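Local coordinates for protein trichomaglin (Trichosanthes lepiniana, PDB 1SGL) that is an S-like ribonuclease of the T2 family and so probably cleaves RNA, at residues L168-E173 and G196-Y201; E173-K178 and Y201-E206. All blocks are in the same frame, centred on the assembly; numbering follows the deposited sequence.

Contact 1: L168-E173 and G196-Y201; sequences LRCDEE and GSCPRY. With SO4 (sulfate ion), chain E.
C170 and C198 form a disulfide that ties strand 167-170, part of the antiparallel sheet of this ribonuclease T2 fold, to the loop leading into strand 201-203. This is the tight part of the contact. The SG atoms of C170 and C198 are 2.0 Å apart, with a torsion of 96° about the S-S bond. Each SG lies anti to its own carbonyl carbon (chi1 -72° for C170, -64° for C198), which brings the two sulfurs together. Buried L168 packs against the bridge, its CB 4.1 Å from C198 SG. Beside it, C170 N donates a nearly straight hydrogen bond to S197 OG at 2.9 Å. S197 OG also lies against the CA and CG of R169.

The rest is looser and reached by water. Exposed P199 forms the outer edge of the disulfide, with its CD 4.3 Å from C170 SG. One water accepts from C198 N at 2.8 Å and donates to L168 O. A second donates to S197 O at 2.6 Å and also to D171 O. Beyond C170 the strand gives way to an Asx turn, and the two segments diverge. A sulfate, probably from the crystallisation liquor, sits by this turn and is also hydrogen-bonded to R20. E172 N makes a weak bond to it. Within the turn, D171 OD1 accepts from E173 N at 3.0 Å, from above the carboxylate plane.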
loop_
_atom_site.group_PDB
_atom_site.type_symbol
_atom_site.label_atom_id
_atom_site.label_comp_id
_atom_site.label_asym_id
_atom_site.label_seq_id
_atom_site.Cartn_x
_atom_site.Cartn_y
_atom_site.Cartn_z
ATOM N N LEU A 168 6.172 -9.869 2.056
ATOM C CA LEU A 168 4.940 -10.050 2.821
ATOM C C LEU A 168 5.193 -9.855 4.306
ATOM O O LEU A 168 6.244 -10.242 4.824
ATOM C CB LEU A 168 4.361 -11.446 2.609
ATOM C CG LEU A 168 3.390 -11.718 1.458
ATOM C CD1 LEU A 168 2.057 -11.041 1.747
ATOM C CD2 LEU A 168 3.983 -11.245 0.145
ATOM N N ARG A 169 4.224 -9.251 4.984
ATOM C CA ARG A 169 4.317 -9.008 6.411
ATOM C C ARG A 169 2.991 -9.425 7.055
ATOM O O ARG A 169 1.922 -9.004 6.615
ATOM C CB ARG A 169 4.600 -7.532 6.663
ATOM C CG ARG A 169 5.132 -7.246 8.056
ATOM C CD ARG A 169 6.300 -6.258 7.984
ATOM N NE ARG A 169 7.000 -6.140 9.257
ATOM C CZ ARG A 169 8.109 -5.430 9.437
ATOM N NH1 ARG A 169 8.651 -4.768 8.421
ATOM N NH2 ARG A 169 8.680 -5.389 10.635
ATOM N N CYS A 170 3.077 -10.270 8.079
ATOM C CA CYS A 170 1.911 -10.789 8.797
ATOM C C CYS A 170 1.923 -10.340 10.254
ATOM O O CYS A 170 2.966 -9.954 10.772
ATOM C CB CYS A 170 1.920 -12.325 8.791
ATOM S SG CYS A 170 1.546 -13.095 7.187
ATOM N N ASP A 171 0.767 -10.371 10.914
ATOM C CA ASP A 171 0.761 -10.034 12.327
ATOM C C ASP A 171 1.160 -11.340 13.030
ATOM O O ASP A 171 1.501 -12.322 12.365
ATOM C CB ASP A 171 -0.612 -9.520 12.805
ATOM C CG ASP A 171 -1.747 -10.488 12.529
ATOM O OD1 ASP A 171 -1.510 -11.702 12.368
ATOM O OD2 ASP A 171 -2.900 -10.016 12.495
ATOM N N GLU A 172 1.122 -11.366 14.355
ATOM C CA GLU A 172 1.535 -12.564 15.082
ATOM C C GLU A 172 0.542 -13.728 15.120
ATOM O O GLU A 172 0.887 -14.828 15.560
ATOM C CB GLU A 172 1.976 -12.166 16.494
ATOM C CG GLU A 172 3.234 -11.296 16.469
ATOM C CD GLU A 172 3.777 -10.975 17.847
ATOM O OE1 GLU A 172 3.496 -11.736 18.795
ATOM O OE2 GLU A 172 4.502 -9.970 17.977
ATOM N N GLU A 173 -0.678 -13.495 14.649
ATOM C CA GLU A 173 -1.682 -14.548 14.602
ATOM C C GLU A 173 -1.718 -15.179 13.207
ATOM O O GLU A 173 -2.577 -16.013 12.909
ATOM C CB GLU A 173 -3.068 -14.001 14.934
ATOM C CG GLU A 173 -3.237 -13.584 16.380
ATOM C CD GLU A 173 -2.992 -12.103 16.598
ATOM O OE1 GLU A 173 -1.949 -11.580 16.142
ATOM O OE2 GLU A 173 -3.849 -11.465 17.240
ATOM N N GLY A 196 11.594 -12.351 7.044
ATOM C CA GLY A 196 10.921 -13.413 7.768
ATOM C C GLY A 196 9.825 -12.815 8.626
ATOM O O GLY A 196 10.106 -12.122 9.604
ATOM N N SER A 197 8.573 -13.055 8.259
ATOM C CA SER A 197 7.464 -12.509 9.031
ATOM C C SER A 197 6.284 -13.455 9.107
ATOM O O SER A 197 5.776 -13.754 10.186
ATOM C CB SER A 197 6.993 -11.182 8.426
ATOM O OG SER A 197 5.775 -10.755 9.024
ATOM N N CYS A 198 5.851 -13.925 7.949
ATOM C CA CYS A 198 4.706 -14.807 7.873
ATOM C C CYS A 198 5.026 -16.277 8.082
ATOM O O CYS A 198 6.074 -16.757 7.666
ATOM C CB CYS A 198 4.031 -14.641 6.520
ATOM S SG CYS A 198 3.318 -13.000 6.211
ATOM N N PRO A 199 4.116 -17.010 8.743
ATOM C CA PRO A 199 4.311 -18.440 8.988
ATOM C C PRO A 199 3.985 -19.159 7.676
ATOM O O PRO A 199 3.630 -18.504 6.695
ATOM C CB PRO A 199 3.305 -18.736 10.089
ATOM C CG PRO A 199 2.172 -17.803 9.750
ATOM C CD PRO A 199 2.896 -16.519 9.412
ATOM N N ARG A 200 4.088 -20.487 7.662
ATOM C CA ARG A 200 3.825 -21.267 6.450
ATOM C C ARG A 200 2.386 -21.153 5.958
ATOM O O ARG A 200 2.134 -21.198 4.759
ATOM C CB ARG A 200 4.165 -22.751 6.667
ATOM C CG ARG A 200 4.133 -23.571 5.371
ATOM C CD ARG A 200 4.386 -25.056 5.614
ATOM N NE ARG A 200 5.349 -25.242 6.687
ATOM C CZ ARG A 200 6.581 -24.744 6.684
ATOM N NH1 ARG A 200 7.014 -24.031 5.649
ATOM N NH2 ARG A 200 7.366 -24.926 7.740
ATOM N N TYR A 201 1.439 -21.030 6.876
ATOM C CA TYR A 201 0.046 -20.890 6.475
ATOM C C TYR A 201 -0.455 -19.533 6.944
ATOM O O TYR A 201 -0.194 -19.123 8.072
ATOM C CB TYR A 201 -0.798 -22.024 7.054
ATOM C CG TYR A 201 -0.354 -23.379 6.554
ATOM C CD1 TYR A 201 0.645 -24.091 7.208
ATOM C CD2 TYR A 201 -0.891 -23.922 5.389
ATOM C CE1 TYR A 201 1.102 -25.309 6.716
ATOM C CE2 TYR A 201 -0.441 -25.136 4.890
ATOM C CZ TYR A 201 0.557 -25.821 5.561
ATOM O OH TYR A 201 1.019 -27.015 5.066
HETATM S S SO4 E . -1.493 -8.485 16.866
HETATM O O1 SO4 E . -1.188 -7.227 17.579
HETATM O O2 SO4 E . -1.678 -9.575 17.843
HETATM O O3 SO4 E . -0.372 -8.825 15.965
HETATM O O4 SO4 E . -2.734 -8.308 16.086
HETATM O O HOH W 1 6.680 -13.101 5.440
HETATM O O HOH W 2 3.861 -13.584 11.955
#

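Contact 2: E173-K178 and Y201-E206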
loop_
_atom_site.group_PDB
_atom_site.type_symbol
_atom_site.label_atom_id
_atom_site.label_comp_id
_atom_site.label_asym_id
_atom_site.label_seq_id
_atom_site.Cartn_x
_atom_site.Cartn_y
_atom_site.Cartn_z
ATOM N N GLU A 173 -0.678 -13.495 14.649
ATOM C CA GLU A 173 -1.682 -14.548 14.602
ATOM C C GLU A 173 -1.718 -15.179 13.207
ATOM O O GLU A 173 -2.577 -16.013 12.909
ATOM C CB GLU A 173 -3.068 -14.001 14.934
ATOM C CG GLU A 173 -3.237 -13.584 16.380
ATOM C CD GLU A 173 -2.992 -12.103 16.598
ATOM O OE1 GLU A 173 -1.949 -11.580 16.142
ATOM O OE2 GLU A 173 -3.849 -11.465 17.240
ATOM N N GLY A 174 -0.786 -14.766 12.356
ATOM C CA GLY A 174 -0.724 -15.300 11.008
ATOM C C GLY A 174 -1.606 -14.614 9.970
ATOM O O GLY A 174 -1.902 -15.205 8.929
ATOM N N LEU A 175 -2.046 -13.390 10.240
ATOM C CA LEU A 175 -2.873 -12.666 9.278
ATOM C C LEU A 175 -1.984 -11.786 8.424
ATOM O O LEU A 175 -1.078 -11.128 8.934
ATOM C CB LEU A 175 -3.920 -11.792 9.981
ATOM C CG LEU A 175 -5.241 -12.453 10.405
ATOM C CD1 LEU A 175 -4.977 -13.614 11.356
ATOM C CD2 LEU A 175 -6.136 -11.419 11.079
ATOM N N VAL A 176 -2.236 -11.792 7.120
ATOM C CA VAL A 176 -1.471 -10.972 6.189
ATOM C C VAL A 176 -1.851 -9.513 6.422
ATOM O O VAL A 176 -3.033 -9.158 6.402
ATOM C CB VAL A 176 -1.792 -11.338 4.721
ATOM C CG1 VAL A 176 -1.152 -10.318 3.781
ATOM C CG2 VAL A 176 -1.283 -12.743 4.406
ATOM N N GLN A 177 -0.856 -8.667 6.656
ATOM C CA GLN A 177 -1.134 -7.257 6.884
ATOM C C GLN A 177 -0.765 -6.394 5.701
ATOM O O GLN A 177 -1.540 -5.543 5.280
ATOM C CB GLN A 177 -0.367 -6.717 8.093
ATOM C CG GLN A 177 -0.812 -7.234 9.431
ATOM C CD GLN A 177 -0.009 -6.615 10.563
ATOM O OE1 GLN A 177 1.224 -6.607 10.535
ATOM N NE2 GLN A 177 -0.705 -6.098 11.565
ATOM N N LYS A 178 0.433 -6.612 5.179
ATOM C CA LYS A 178 0.935 -5.805 4.087
ATOM C C LYS A 178 1.689 -6.620 3.049
ATOM O O LYS A 178 2.238 -7.682 3.339
ATOM C CB LYS A 178 1.873 -4.735 4.655
ATOM C CG LYS A 178 1.309 -4.013 5.869
ATOM C CD LYS A 178 2.395 -3.327 6.710
ATOM C CE LYS A 178 3.035 -2.145 5.991
ATOM N NZ LYS A 178 3.823 -2.557 4.803
ATOM N N TYR A 201 1.439 -21.030 6.876
ATOM C CA TYR A 201 0.046 -20.890 6.475
ATOM C C TYR A 201 -0.455 -19.533 6.944
ATOM O O TYR A 201 -0.194 -19.123 8.072
ATOM C CB TYR A 201 -0.798 -22.024 7.054
ATOM C CG TYR A 201 -0.354 -23.379 6.554
ATOM C CD1 TYR A 201 0.645 -24.091 7.208
ATOM C CD2 TYR A 201 -0.891 -23.922 5.389
ATOM C CE1 TYR A 201 1.102 -25.309 6.716
ATOM C CE2 TYR A 201 -0.441 -25.136 4.890
ATOM C CZ TYR A 201 0.557 -25.821 5.561
ATOM O OH TYR A 201 1.019 -27.015 5.066
ATOM N N VAL A 202 -1.158 -18.828 6.067
ATOM C CA VAL A 202 -1.652 -17.508 6.405
ATOM C C VAL A 202 -3.123 -17.343 6.085
ATOM O O VAL A 202 -3.724 -18.159 5.385
ATOM C CB VAL A 202 -0.851 -16.407 5.665
ATOM C CG1 VAL A 202 0.617 -16.480 6.058
ATOM C CG2 VAL A 202 -1.015 -16.559 4.155
ATOM N N SER A 203 -3.710 -16.282 6.613
ATOM C CA SER A 203 -5.114 -16.039 6.362
ATOM C C SER A 203 -5.332 -14.658 5.775
ATOM O O SER A 203 -4.614 -13.710 6.089
ATOM C CB SER A 203 -5.918 -16.212 7.654
ATOM O OG SER A 203 -5.506 -15.294 8.641
ATOM N N LEU A 204 -6.321 -14.580 4.891
ATOM C CA LEU A 204 -6.714 -13.355 4.213
ATOM C C LEU A 204 -8.169 -13.154 4.609
ATOM O O LEU A 204 -9.079 -13.473 3.850
ATOM C CB LEU A 204 -6.601 -13.529 2.694
ATOM C CG LEU A 204 -5.185 -13.652 2.112
ATOM C CD1 LEU A 204 -5.243 -14.159 0.676
ATOM C CD2 LEU A 204 -4.500 -12.302 2.162
ATOM N N PRO A 205 -8.405 -12.633 5.820
ATOM C CA PRO A 205 -9.773 -12.410 6.294
ATOM C C PRO A 205 -10.548 -11.355 5.511
ATOM O O PRO A 205 -9.964 -10.439 4.919
ATOM C CB PRO A 205 -9.569 -12.014 7.754
ATOM C CG PRO A 205 -8.255 -11.288 7.718
ATOM C CD PRO A 205 -7.416 -12.167 6.812
ATOM N N GLU A 206 -11.870 -11.496 5.505
ATOM C CA GLU A 206 -12.718 -10.537 4.814
ATOM C C GLU A 206 -12.952 -9.375 5.767
ATOM O O GLU A 206 -12.723 -9.492 6.975
ATOM C CB GLU A 206 -14.067 -11.163 4.467
ATOM C CG GLU A 206 -13.994 -12.518 3.791
ATOM C CD GLU A 206 -15.362 -13.169 3.684
ATOM O OE1 GLU A 206 -16.164 -12.740 2.830
ATOM O OE2 GLU A 206 -15.642 -14.100 4.467
#
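G174-V176 and V202-L204 run parallel and are joined by a single beta bridge between L175 and S203, whose CA atoms are 5.0 Å apart. S203 supplies both backbone bonds. Its N donates to G174 O at 3.1 Å, and its O accepts from V176 N at 3.2 Å in an almost straight bond (177°). G174 has a positive phi (86°), which glycine adopts easily. G174 O has a further CA-H...O contact with V202 CA at 3.4 Å.

Apolar side chains pack on one side of the bridge. V176 CG2 meets V202 CG2 at 3.8 Å, with the two valines crossing at a slant. V176 CB meets L204 CD2, also at 3.8 Å; the end of the leucine comes back toward V176 although its CB points away. L175 packs separately. Its CD1 lies 3.2 Å from S203 OG, which chi1 of 61° places between the backbone N and the carbonyl carbon of S203. Its other branch, CD2, reaches P205 CG at 4.0 Å.

Strand 201-203 also pairs antiparallel with strand 148-150, where the backbones of V202 and Y149 are hydrogen-bonded. The bridge therefore connects that small sheet to the start of strand 176-184 in the larger one. Two backbone bonds set the register, while V176 packs on both V202 and L204, and L168 and C170 of strand 167-170 add to its cover.

How the contacts relate
Contacts 1 and 2 touch, with centres about 7 Å apart, and share E173 and Y201. Their segments alternate along the chain, so the C-terminal region meets strand 167-170 first and the start of strand 176-184 next. Those two strands are antiparallel neighbours. R169 O lies 2.8 Å from Q177 N, and R169 N lies 3.0 Å from K178 O; both are probable hydrogen bonds. Two residues, Q177 and K178, sit opposite the single residue R169, which makes a classic beta bulge. C170 CB packs 3.2 Å from L175 O. D171 OD1 also accepts from L175 N, and E173 OE2 forms a salt bridge with R20 beside the sulfate of contact 1.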